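Local coordinates for odorant Binding Protein from Varroa destructor, form P2<1> (Varroa destructor, PDB 7NZA), which probably binds and carries small odorant molecules in a wide open internal cavity, within a non-classical, mostly helical odorant-binding fold, at residues G19-L24 with K94-E99; E79-F84 with D120-Q125; N89-K94 with A103-H108. One frame throughout, in Å; residues are numbered along the deposited sequence. Where two conformers were deposited one is given.

In the fold
Contacts 1 and 3 are neighbours, their centres about 10 Å apart. They share Lys94, and Leu96 CD1 packs on Ile91 CG2 at 4.3 Å. Contact 3 pairs helix 84-93 with helix 98-118, and contact 1 fastens the turn between those helices to the segment after strand 16-17. Contact 2 is more distant, its centre about 19 Å from that of contact 3 and about 27 Å from that of contact 1. It holds the start of helix 84-93 near the start of helix 122-141, and Phe84 O comes within 3.2 Å of His108 CE1. A sodium ion sits at contact 3, while a buffer molecule about 4 Å from Leu24's side chain may mark a pocket.

Contact 1: residues G19-L24 with K94-E99; sequences GKCEQL and KKLDSE
Lys94 meets Gln23 and Leu24 with the aliphatic part of its chain. Bent at chi2 (-64°), the chain brings Lys94 CG to 3.7 Å from Leu24 CD2, the two side chains crossing at about a right angle, while the ammonium group runs on to a water. That water accepts from Lys94 NZ at 2.9 Å and donates to Gln23 O, so one lysine serves both an apolar and a polar partner. Its own carbonyl, Lys94 O, lies 3.3 Å from Gln23 CB. Lys95 follows with a positive phi of 63°, the break where helix 84-93 gives way to the short turn leading into helix 98-118. The backbone of this helix-to-helix turn rests against the Gln23 side chain, Lys95 O standing 3.7 Å from Gln23 CG. Leu96 is the buried residue of the turn. Leu96 CD2 fits among Leu24 CG (3.9 Å), Cys21 SG (4.0 Å) and Gln23 OE1. Leucine suits this place because its branched end fills the buried side against Leu24 and Cys21, and Cys21 is fixed by its disulfide to Cys141 of helix 122-141. Asp97 occupies the N-cap position of helix 98-118, although its carboxylate makes no capping bond. The backbone N of Asp97 donates at 2.9 Å to a second water, which in turn donates to Lys20 O and, at 2.8 Å, to Gln23 OE1. The bend at chi2 of Gln23 (85°) carries its amide oxygen to this water.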
loop_
_atom_site.group_PDB
_atom_site.type_symbol
_atom_site.label_atom_id
_atom_site.label_comp_id
_atom_site.label_asym_id
_atom_site.label_seq_id
_atom_site.Cartn_x
_atom_site.Cartn_y
_atom_site.Cartn_z
ATOM N N GLY A 19 -4.935 11.907 12.360
ATOM C CA GLY A 19 -5.877 12.536 13.290
ATOM C C GLY A 19 -5.281 12.704 14.681
ATOM O O GLY A 19 -4.173 13.188 14.886
ATOM N N LYS A 20 -5.985 12.190 15.654
ATOM C CA LYS A 20 -5.681 12.199 17.112
ATOM C C LYS A 20 -4.727 11.073 17.484
ATOM O O LYS A 20 -4.489 10.864 18.702
ATOM C CB LYS A 20 -6.965 12.147 17.966
ATOM C CG LYS A 20 -7.933 13.288 17.698
ATOM C CD LYS A 20 -9.174 13.327 18.594
ATOM C CE LYS A 20 -9.747 11.954 18.878
ATOM N NZ LYS A 20 -11.026 12.015 19.630
ATOM N N CYS A 21 -4.284 10.243 16.525
ATOM C CA CYS A 21 -3.647 8.954 16.826
ATOM C C CYS A 21 -2.370 8.745 16.007
ATOM O O CYS A 21 -2.183 7.693 15.458
ATOM C CB CYS A 21 -4.678 7.861 16.575
ATOM S SG CYS A 21 -6.079 7.991 17.698
ATOM N N GLU A 22 -1.488 9.740 16.006
ATOM C CA GLU A 22 -0.185 9.651 15.332
ATOM C C GLU A 22 0.594 8.464 15.882
ATOM O O GLU A 22 1.392 7.877 15.119
ATOM C CB GLU A 22 0.575 10.956 15.520
ATOM C CG GLU A 22 0.057 12.102 14.684
ATOM C CD GLU A 22 0.375 12.069 13.187
ATOM O OE1 GLU A 22 1.274 11.325 12.744
ATOM O OE2 GLU A 22 -0.263 12.865 12.468
ATOM N N GLN A 23 0.359 8.055 17.118
ATOM C CA GLN A 23 1.095 6.914 17.718
ATOM C C GLN A 23 0.837 5.622 16.961
ATOM O O GLN A 23 1.560 4.656 17.155
ATOM C CB GLN A 23 0.678 6.712 19.176
ATOM C CG GLN A 23 1.070 7.883 20.086
ATOM C CD GLN A 23 0.061 8.986 20.085
ATOM O OE1 GLN A 23 -0.957 9.040 19.384
ATOM N NE2 GLN A 23 0.325 9.944 20.985
ATOM N N LEU A 24 -0.232 5.538 16.174
ATOM C CA LEU A 24 -0.540 4.257 15.481
ATOM C C LEU A 24 0.211 4.107 14.156
ATOM O O LEU A 24 0.089 3.059 13.527
ATOM C CB LEU A 24 -2.048 4.157 15.274
ATOM C CG LEU A 24 -2.878 4.125 16.553
ATOM C CD1 LEU A 24 -4.373 3.919 16.255
ATOM C CD2 LEU A 24 -2.394 3.056 17.515
ATOM N N LYS A 94 1.032 1.382 22.568
ATOM C CA LYS A 94 1.165 2.508 21.619
ATOM C C LYS A 94 1.199 3.831 22.385
ATOM O O LYS A 94 1.528 4.863 21.756
ATOM C CB LYS A 94 -0.036 2.486 20.664
ATOM C CG LYS A 94 -0.151 1.249 19.782
ATOM C CD LYS A 94 1.004 1.134 18.820
ATOM C CE LYS A 94 0.761 0.080 17.763
ATOM N NZ LYS A 94 1.907 0.044 16.826
ATOM N N LYS A 95 0.696 3.871 23.606
ATOM C CA LYS A 95 0.717 5.110 24.406
ATOM C C LYS A 95 -0.098 6.208 23.747
ATOM O O LYS A 95 0.342 7.362 23.645
ATOM C CB LYS A 95 2.171 5.527 24.695
ATOM C CG LYS A 95 2.941 4.521 25.542
ATOM C CD LYS A 95 2.140 4.058 26.733
ATOM C CE LYS A 95 2.765 4.043 28.110
ATOM N NZ LYS A 95 1.735 3.682 29.118
ATOM N N LEU A 96 -1.316 5.860 23.341
ATOM C CA LEU A 96 -2.318 6.836 22.859
ATOM C C LEU A 96 -2.624 7.820 23.995
ATOM O O LEU A 96 -2.542 7.433 25.186
ATOM C CB LEU A 96 -3.590 6.059 22.458
ATOM C CG LEU A 96 -3.470 5.218 21.186
ATOM C CD1 LEU A 96 -4.690 4.285 21.043
ATOM C CD2 LEU A 96 -3.329 6.088 19.922
ATOM N N ASP A 97 -3.207 8.941 23.652
ATOM C CA ASP A 97 -3.782 9.861 24.673
ATOM C C ASP A 97 -4.829 9.098 25.479
ATOM O O ASP A 97 -5.568 8.269 24.905
ATOM C CB ASP A 97 -4.309 11.095 23.943
ATOM C CG ASP A 97 -3.196 11.950 23.316
ATOM O OD1 ASP A 97 -2.019 11.787 23.678
ATOM O OD2 ASP A 97 -3.488 12.750 22.405
ATOM N N SER A 98 -4.931 9.355 26.779
ATOM C CA SER A 98 -5.737 8.514 27.701
ATOM C C SER A 98 -7.190 8.387 27.220
ATOM O O SER A 98 -7.728 7.250 27.336
ATOM C CB SER A 98 -5.654 9.016 29.140
ATOM O OG SER A 98 -4.305 8.982 29.574
ATOM N N GLU A 99 -7.828 9.471 26.769
ATOM C CA GLU A 99 -9.285 9.440 26.456
ATOM C C GLU A 99 -9.446 8.529 25.219
ATOM O O GLU A 99 -10.381 7.708 25.177
ATOM C CB GLU A 99 -9.871 10.823 26.136
HETATM O O HOH W 1 -3.354 9.568 20.824
HETATM O O HOH W 2 2.872 2.555 15.867
#

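Contact 2: residues E79-F84 with D120-Q125; sequences EGVYKF and DDYINQ. With SO4 (sulfate ion), chain C.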
loop_
_atom_site.group_PDB
_atom_site.type_symbol
_atom_site.label_atom_id
_atom_site.label_comp_id
_atom_site.label_asym_id
_atom_site.label_seq_id
_atom_site.Cartn_x
_atom_site.Cartn_y
_atom_site.Cartn_z
ATOM N N GLU A 79 -4.687 -23.660 20.694
ATOM C CA GLU A 79 -6.047 -24.153 20.322
ATOM C C GLU A 79 -6.451 -23.569 18.962
ATOM O O GLU A 79 -7.566 -23.843 18.556
ATOM C CB GLU A 79 -7.045 -23.848 21.461
ATOM C CG GLU A 79 -6.779 -24.658 22.732
ATOM C CD GLU A 79 -7.581 -24.267 23.959
ATOM O OE1 GLU A 79 -8.255 -23.233 23.901
ATOM O OE2 GLU A 79 -7.520 -25.008 24.976
ATOM N N GLY A 80 -5.617 -22.731 18.309
ATOM C CA GLY A 80 -5.892 -22.050 17.025
ATOM C C GLY A 80 -6.632 -20.697 17.219
ATOM O O GLY A 80 -7.084 -20.161 16.209
ATOM N N VAL A 81 -6.794 -20.262 18.443
ATOM C CA VAL A 81 -7.604 -19.038 18.732
ATOM C C VAL A 81 -6.731 -17.773 18.604
ATOM O O VAL A 81 -5.599 -17.759 19.087
ATOM C CB VAL A 81 -8.294 -19.092 20.099
ATOM C CG1 VAL A 81 -9.235 -17.955 20.243
ATOM C CG2 VAL A 81 -9.050 -20.418 20.276
ATOM N N TYR A 82 -7.238 -16.753 17.944
ATOM C CA TYR A 82 -6.501 -15.468 17.856
ATOM C C TYR A 82 -6.271 -14.916 19.222
ATOM O O TYR A 82 -7.166 -14.941 20.100
ATOM C CB TYR A 82 -7.315 -14.485 17.016
ATOM C CG TYR A 82 -6.698 -13.105 16.932
ATOM C CD1 TYR A 82 -5.556 -12.822 16.203
ATOM C CD2 TYR A 82 -7.331 -12.060 17.540
ATOM C CE1 TYR A 82 -5.052 -11.528 16.122
ATOM C CE2 TYR A 82 -6.846 -10.797 17.472
ATOM C CZ TYR A 82 -5.720 -10.505 16.789
ATOM O OH TYR A 82 -5.286 -9.210 16.711
ATOM N N LYS A 83 -5.109 -14.340 19.446
ATOM C CA LYS A 83 -4.666 -13.786 20.731
ATOM C C LYS A 83 -5.193 -12.375 20.929
ATOM O O LYS A 83 -4.489 -11.381 20.889
ATOM C CB LYS A 83 -3.148 -13.835 20.869
ATOM C CG LYS A 83 -2.573 -15.237 20.963
ATOM C CD LYS A 83 -1.052 -15.250 21.116
ATOM C CE LYS A 83 -0.520 -16.670 21.112
ATOM N NZ LYS A 83 0.956 -16.655 21.042
ATOM N N PHE A 84 -6.497 -12.318 21.229
ATOM C CA PHE A 84 -7.165 -11.007 21.486
ATOM C C PHE A 84 -6.477 -10.244 22.597
ATOM O O PHE A 84 -6.325 -9.019 22.521
ATOM C CB PHE A 84 -8.638 -11.230 21.830
ATOM C CG PHE A 84 -9.463 -11.739 20.685
ATOM C CD1 PHE A 84 -9.966 -10.851 19.729
ATOM C CD2 PHE A 84 -9.790 -13.068 20.567
ATOM C CE1 PHE A 84 -10.749 -11.288 18.682
ATOM C CE2 PHE A 84 -10.600 -13.482 19.538
ATOM C CZ PHE A 84 -11.045 -12.603 18.597
ATOM N N ASP A 120 -17.792 -19.046 14.633
ATOM C CA ASP A 120 -17.082 -20.140 15.333
ATOM C C ASP A 120 -15.736 -20.415 14.650
ATOM O O ASP A 120 -14.872 -20.912 15.349
ATOM C CB ASP A 120 -17.968 -21.398 15.324
ATOM C CG ASP A 120 -19.218 -21.237 16.202
ATOM O OD1 ASP A 120 -19.203 -20.434 17.161
ATOM O OD2 ASP A 120 -20.192 -21.928 15.919
ATOM N N ASP A 121 -15.571 -20.084 13.385
ATOM C CA ASP A 121 -14.297 -20.257 12.672
ATOM C C ASP A 121 -13.294 -19.222 13.207
ATOM O O ASP A 121 -13.584 -18.032 13.109
ATOM C CB ASP A 121 -14.506 -20.188 11.169
ATOM C CG ASP A 121 -13.206 -20.459 10.488
ATOM O OD1 ASP A 121 -12.465 -19.523 10.372
ATOM O OD2 ASP A 121 -12.834 -21.641 10.275
ATOM N N TYR A 122 -12.148 -19.674 13.662
ATOM C CA TYR A 122 -11.151 -18.813 14.330
ATOM C C TYR A 122 -10.560 -17.814 13.354
ATOM O O TYR A 122 -10.171 -16.709 13.768
ATOM C CB TYR A 122 -10.062 -19.650 14.981
ATOM C CG TYR A 122 -10.588 -20.509 16.107
ATOM C CD1 TYR A 122 -11.492 -20.049 17.045
ATOM C CD2 TYR A 122 -10.100 -21.793 16.255
ATOM C CE1 TYR A 122 -12.010 -20.887 18.033
ATOM C CE2 TYR A 122 -10.580 -22.634 17.242
ATOM C CZ TYR A 122 -11.467 -22.157 18.178
ATOM O OH TYR A 122 -11.922 -22.999 19.167
ATOM N N ILE A 123 -10.467 -18.157 12.061
ATOM C CA ILE A 123 -9.978 -17.218 11.026
ATOM C C ILE A 123 -11.044 -16.158 10.751
ATOM O O ILE A 123 -10.748 -14.969 10.709
ATOM C CB ILE A 123 -9.476 -17.961 9.778
ATOM C CG1 ILE A 123 -8.150 -18.663 10.083
ATOM C CG2 ILE A 123 -9.356 -17.037 8.575
ATOM C CD1 ILE A 123 -7.734 -19.593 8.943
ATOM N N ASN A 124 -12.310 -16.553 10.620
ATOM C CA ASN A 124 -13.383 -15.570 10.433
ATOM C C ASN A 124 -13.420 -14.630 11.638
ATOM O O ASN A 124 -13.673 -13.470 11.456
ATOM C CB ASN A 124 -14.733 -16.247 10.211
ATOM C CG ASN A 124 -14.889 -16.912 8.869
ATOM O OD1 ASN A 124 -14.120 -16.691 7.920
ATOM N ND2 ASN A 124 -15.837 -17.848 8.808
ATOM N N GLN A 125 -13.197 -15.147 12.844
ATOM C CA GLN A 125 -13.209 -14.282 14.041
ATOM C C GLN A 125 -12.148 -13.165 13.887
ATOM O O GLN A 125 -12.433 -11.998 14.111
ATOM C CB GLN A 125 -12.913 -15.034 15.309
ATOM C CG GLN A 125 -14.039 -15.954 15.729
ATOM C CD GLN A 125 -13.697 -16.730 16.965
ATOM O OE1 GLN A 125 -12.590 -16.672 17.495
ATOM N NE2 GLN A 125 -14.668 -17.433 17.531
HETATM S S SO4 C . -18.557 -19.259 11.017
HETATM O O1 SO4 C . -19.038 -19.813 12.256
HETATM O O2 SO4 C . -18.452 -20.252 9.974
HETATM O O3 SO4 C . -17.222 -18.702 11.301
HETATM O O4 SO4 C . -19.371 -18.210 10.559
HETATM O O HOH W 3 -9.836 -16.583 16.644
#
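Val81 and Tyr122 bring their CA atoms to 5.7 Å where an irregular loop passes the first turn of helix 122-141. Tyr122 makes most of the contact: Val81 CG2 lies over one face of its ring, 3.8 Å from the centroid and 19° off the normal, a CH-pi contact displaced toward the rim near CZ. The preceding backbone also presses on the tyrosine, with Gly80 O 3.3 Å from Tyr122 CB and Glu79 O 3.5 Å from Tyr122 CE2. Glycine suits its place because phi is positive there (87°). One water ties the two backbones together, accepting from Tyr82 N and donating to Tyr122 O and Gln125 OE1, each at 2.9 Å; Gln125 NE2 is hydrogen-bonded to His119 O, which helps to fix the amide. Asp121 is the N-cap of the helix; its OD1 accepts from Asn124 N at 3.0 Å through the anti lone pair and more weakly from Ile123 N. A sulfate, probably from the crystallisation liquor, is held by the backbone N atoms of Asp120 and Asp121 and by His119. Beyond the loop, Phe84 opens helix 84-93, packing on Gln112 and Thr116 of helix 98-118 and edge-to-face with Tyr129 of helix 122-141, while Tyr82 touches Leu70 of helix 55-72.

Contact 3: residues N89-K94 with A103-H108; sequences NEIKNK and AVLLKH. With NA (sodium ion), chain E.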
loop_
_atom_site.group_PDB
_atom_site.type_symbol
_atom_site.label_atom_id
_atom_site.label_comp_id
_atom_site.label_asym_id
_atom_site.label_seq_id
_atom_site.Cartn_x
_atom_site.Cartn_y
_atom_site.Cartn_z
ATOM N N ASN A 89 -2.990 -5.701 24.572
ATOM C CA ASN A 89 -1.730 -5.206 25.179
ATOM C C ASN A 89 -0.929 -4.392 24.176
ATOM O O ASN A 89 -0.315 -3.358 24.537
ATOM C CB ASN A 89 -0.915 -6.360 25.674
ATOM C CG ASN A 89 -1.510 -7.061 26.868
ATOM O OD1 ASN A 89 -2.299 -6.464 27.600
ATOM N ND2 ASN A 89 -1.074 -8.285 27.076
ATOM N N GLU A 90 -0.991 -4.745 22.904
ATOM C CA GLU A 90 -0.250 -3.989 21.856
ATOM C C GLU A 90 -0.850 -2.609 21.721
ATOM O O GLU A 90 -0.092 -1.595 21.585
ATOM C CB GLU A 90 -0.212 -4.748 20.539
ATOM C CG GLU A 90 0.542 -4.071 19.429
ATOM C CD GLU A 90 0.335 -4.560 18.011
ATOM O OE1 GLU A 90 -0.691 -5.189 17.725
ATOM O OE2 GLU A 90 1.148 -4.165 17.158
ATOM N N ILE A 91 -2.175 -2.450 21.819
ATOM C CA ILE A 91 -2.804 -1.108 21.784
ATOM C C ILE A 91 -2.277 -0.314 22.979
ATOM O O ILE A 91 -1.995 0.900 22.812
ATOM C CB ILE A 91 -4.333 -1.219 21.814
ATOM C CG1 ILE A 91 -4.882 -1.814 20.515
ATOM C CG2 ILE A 91 -4.935 0.131 22.100
ATOM C CD1 ILE A 91 -6.310 -2.345 20.639
ATOM N N LYS A 92 -2.331 -0.882 24.179
ATOM C CA LYS A 92 -1.837 -0.132 25.368
ATOM C C LYS A 92 -0.389 0.344 25.156
ATOM O O LYS A 92 -0.074 1.445 25.527
ATOM C CB LYS A 92 -1.966 -1.012 26.611
ATOM C CG LYS A 92 -3.390 -1.200 27.087
ATOM C CD LYS A 92 -3.553 -2.169 28.193
ATOM C CE LYS A 92 -2.735 -1.801 29.399
ATOM N NZ LYS A 92 -2.734 -2.913 30.362
ATOM N N ASN A 93 0.428 -0.464 24.509
ATOM C CA ASN A 93 1.867 -0.143 24.328
ATOM C C ASN A 93 2.033 0.998 23.350
ATOM O O ASN A 93 3.189 1.525 23.277
ATOM C CB ASN A 93 2.661 -1.386 23.935
ATOM C CG ASN A 93 2.882 -2.323 25.112
ATOM O OD1 ASN A 93 2.735 -1.941 26.275
ATOM N ND2 ASN A 93 3.281 -3.549 24.813
ATOM N N LYS A 94 1.032 1.382 22.568
ATOM C CA LYS A 94 1.165 2.508 21.619
ATOM C C LYS A 94 1.199 3.831 22.385
ATOM O O LYS A 94 1.528 4.863 21.756
ATOM C CB LYS A 94 -0.036 2.486 20.664
ATOM C CG LYS A 94 -0.151 1.249 19.782
ATOM C CD LYS A 94 1.004 1.134 18.820
ATOM C CE LYS A 94 0.761 0.080 17.763
ATOM N NZ LYS A 94 1.907 0.044 16.826
ATOM N N ALA A 103 -11.417 4.754 24.867
ATOM C CA ALA A 103 -12.427 4.491 23.822
ATOM C C ALA A 103 -11.998 3.331 22.932
ATOM O O ALA A 103 -12.827 2.474 22.621
ATOM C CB ALA A 103 -12.616 5.780 23.048
ATOM N N VAL A 104 -10.756 3.296 22.513
ATOM C CA VAL A 104 -10.250 2.183 21.674
ATOM C C VAL A 104 -10.335 0.846 22.403
ATOM O O VAL A 104 -10.737 -0.176 21.811
ATOM C CB VAL A 104 -8.856 2.511 21.114
ATOM C CG1 VAL A 104 -8.291 1.265 20.455
ATOM C CG2 VAL A 104 -8.885 3.720 20.174
ATOM N N LEU A 105 -9.958 0.829 23.678
ATOM C CA LEU A 105 -9.984 -0.433 24.446
ATOM C C LEU A 105 -11.441 -0.902 24.686
ATOM O O LEU A 105 -11.659 -2.115 24.746
ATOM C CB LEU A 105 -9.235 -0.186 25.758
ATOM C CG LEU A 105 -7.703 -0.134 25.636
ATOM C CD1 LEU A 105 -7.143 0.179 27.016
ATOM C CD2 LEU A 105 -7.115 -1.397 25.079
ATOM N N LEU A 106 -12.377 -0.005 24.774
ATOM C CA LEU A 106 -13.790 -0.408 24.882
ATOM C C LEU A 106 -14.249 -1.013 23.576
ATOM O O LEU A 106 -14.899 -2.059 23.553
ATOM C CB LEU A 106 -14.668 0.789 25.264
ATOM C CG LEU A 106 -16.125 0.444 25.534
ATOM C CD1 LEU A 106 -16.266 -0.572 26.682
ATOM C CD2 LEU A 106 -16.882 1.713 25.859
ATOM N N LYS A 107 -13.839 -0.424 22.436
ATOM C CA LYS A 107 -14.170 -1.028 21.133
ATOM C C LYS A 107 -13.435 -2.321 20.973
ATOM O O LYS A 107 -13.957 -3.232 20.294
ATOM C CB LYS A 107 -13.960 -0.022 19.995
ATOM C CG LYS A 107 -14.982 1.098 19.958
ATOM C CD LYS A 107 -16.376 0.565 19.779
ATOM C CE LYS A 107 -17.351 1.696 19.476
ATOM N NZ LYS A 107 -18.674 1.111 19.185
ATOM N N HIS A 108 -12.223 -2.496 21.498
ATOM C CA HIS A 108 -11.584 -3.821 21.452
ATOM C C HIS A 108 -12.568 -4.835 22.015
ATOM O O HIS A 108 -12.712 -5.936 21.456
ATOM C CB HIS A 108 -10.257 -3.807 22.253
ATOM C CG HIS A 108 -9.701 -5.121 22.466
ATOM N ND1 HIS A 108 -8.986 -5.772 21.513
ATOM C CD2 HIS A 108 -9.822 -5.933 23.539
ATOM C CE1 HIS A 108 -8.652 -6.956 21.972
ATOM N NE2 HIS A 108 -9.146 -7.079 23.234
HETATM NA NA NA E . -10.233 -3.713 26.558
#
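Leu105 packs on Ile91 and Lys92 with its side chain while its backbone O, in the middle of a helix, binds a sodium ion at 2.8 Å. Arg88, one turn before Lys92 on the other helix, belongs to the same metal site, so the ion sits beside the interface. The two helices form an alpha-alpha hairpin: their short segments run antiparallel at 171°, with axes 10.5 Å apart, and the meeting is made by side chains alone. Ile91 is the central piece. Ile91 CG2, set anti to the backbone N, reaches between Val104 CG1 at 3.9 Å and Leu105 CD2 at 4.0 Å. Ile91 and Leu105 lie alongside one another, pointing opposite ways, and a beta-branched residue lets its second arm, ending in Ile91 CD1, lie 4.1 Å from Val104 CG1. That same Ile91 CD1 comes obliquely to the His108 ring, 4.4 Å from His108 ND1. At the margin Lys92 adds its aliphatic stem: Lys92 CG stands 4.0 Å from Leu105 CD1, the two side chains at about a right angle. A long lysine fits such a partly exposed place, greasy near the backbone and charged at the end. His108 is buried, yet its ND1 is satisfied by a hydrogen bond with Tyr129 OH of helix 122-141, the two rings standing nearly perpendicular. Ala8 of the second subunit also reaches Ile91. Met133 of helix 122-141 packs against both Ile91 and His108, making that helix the third partner of the hairpin.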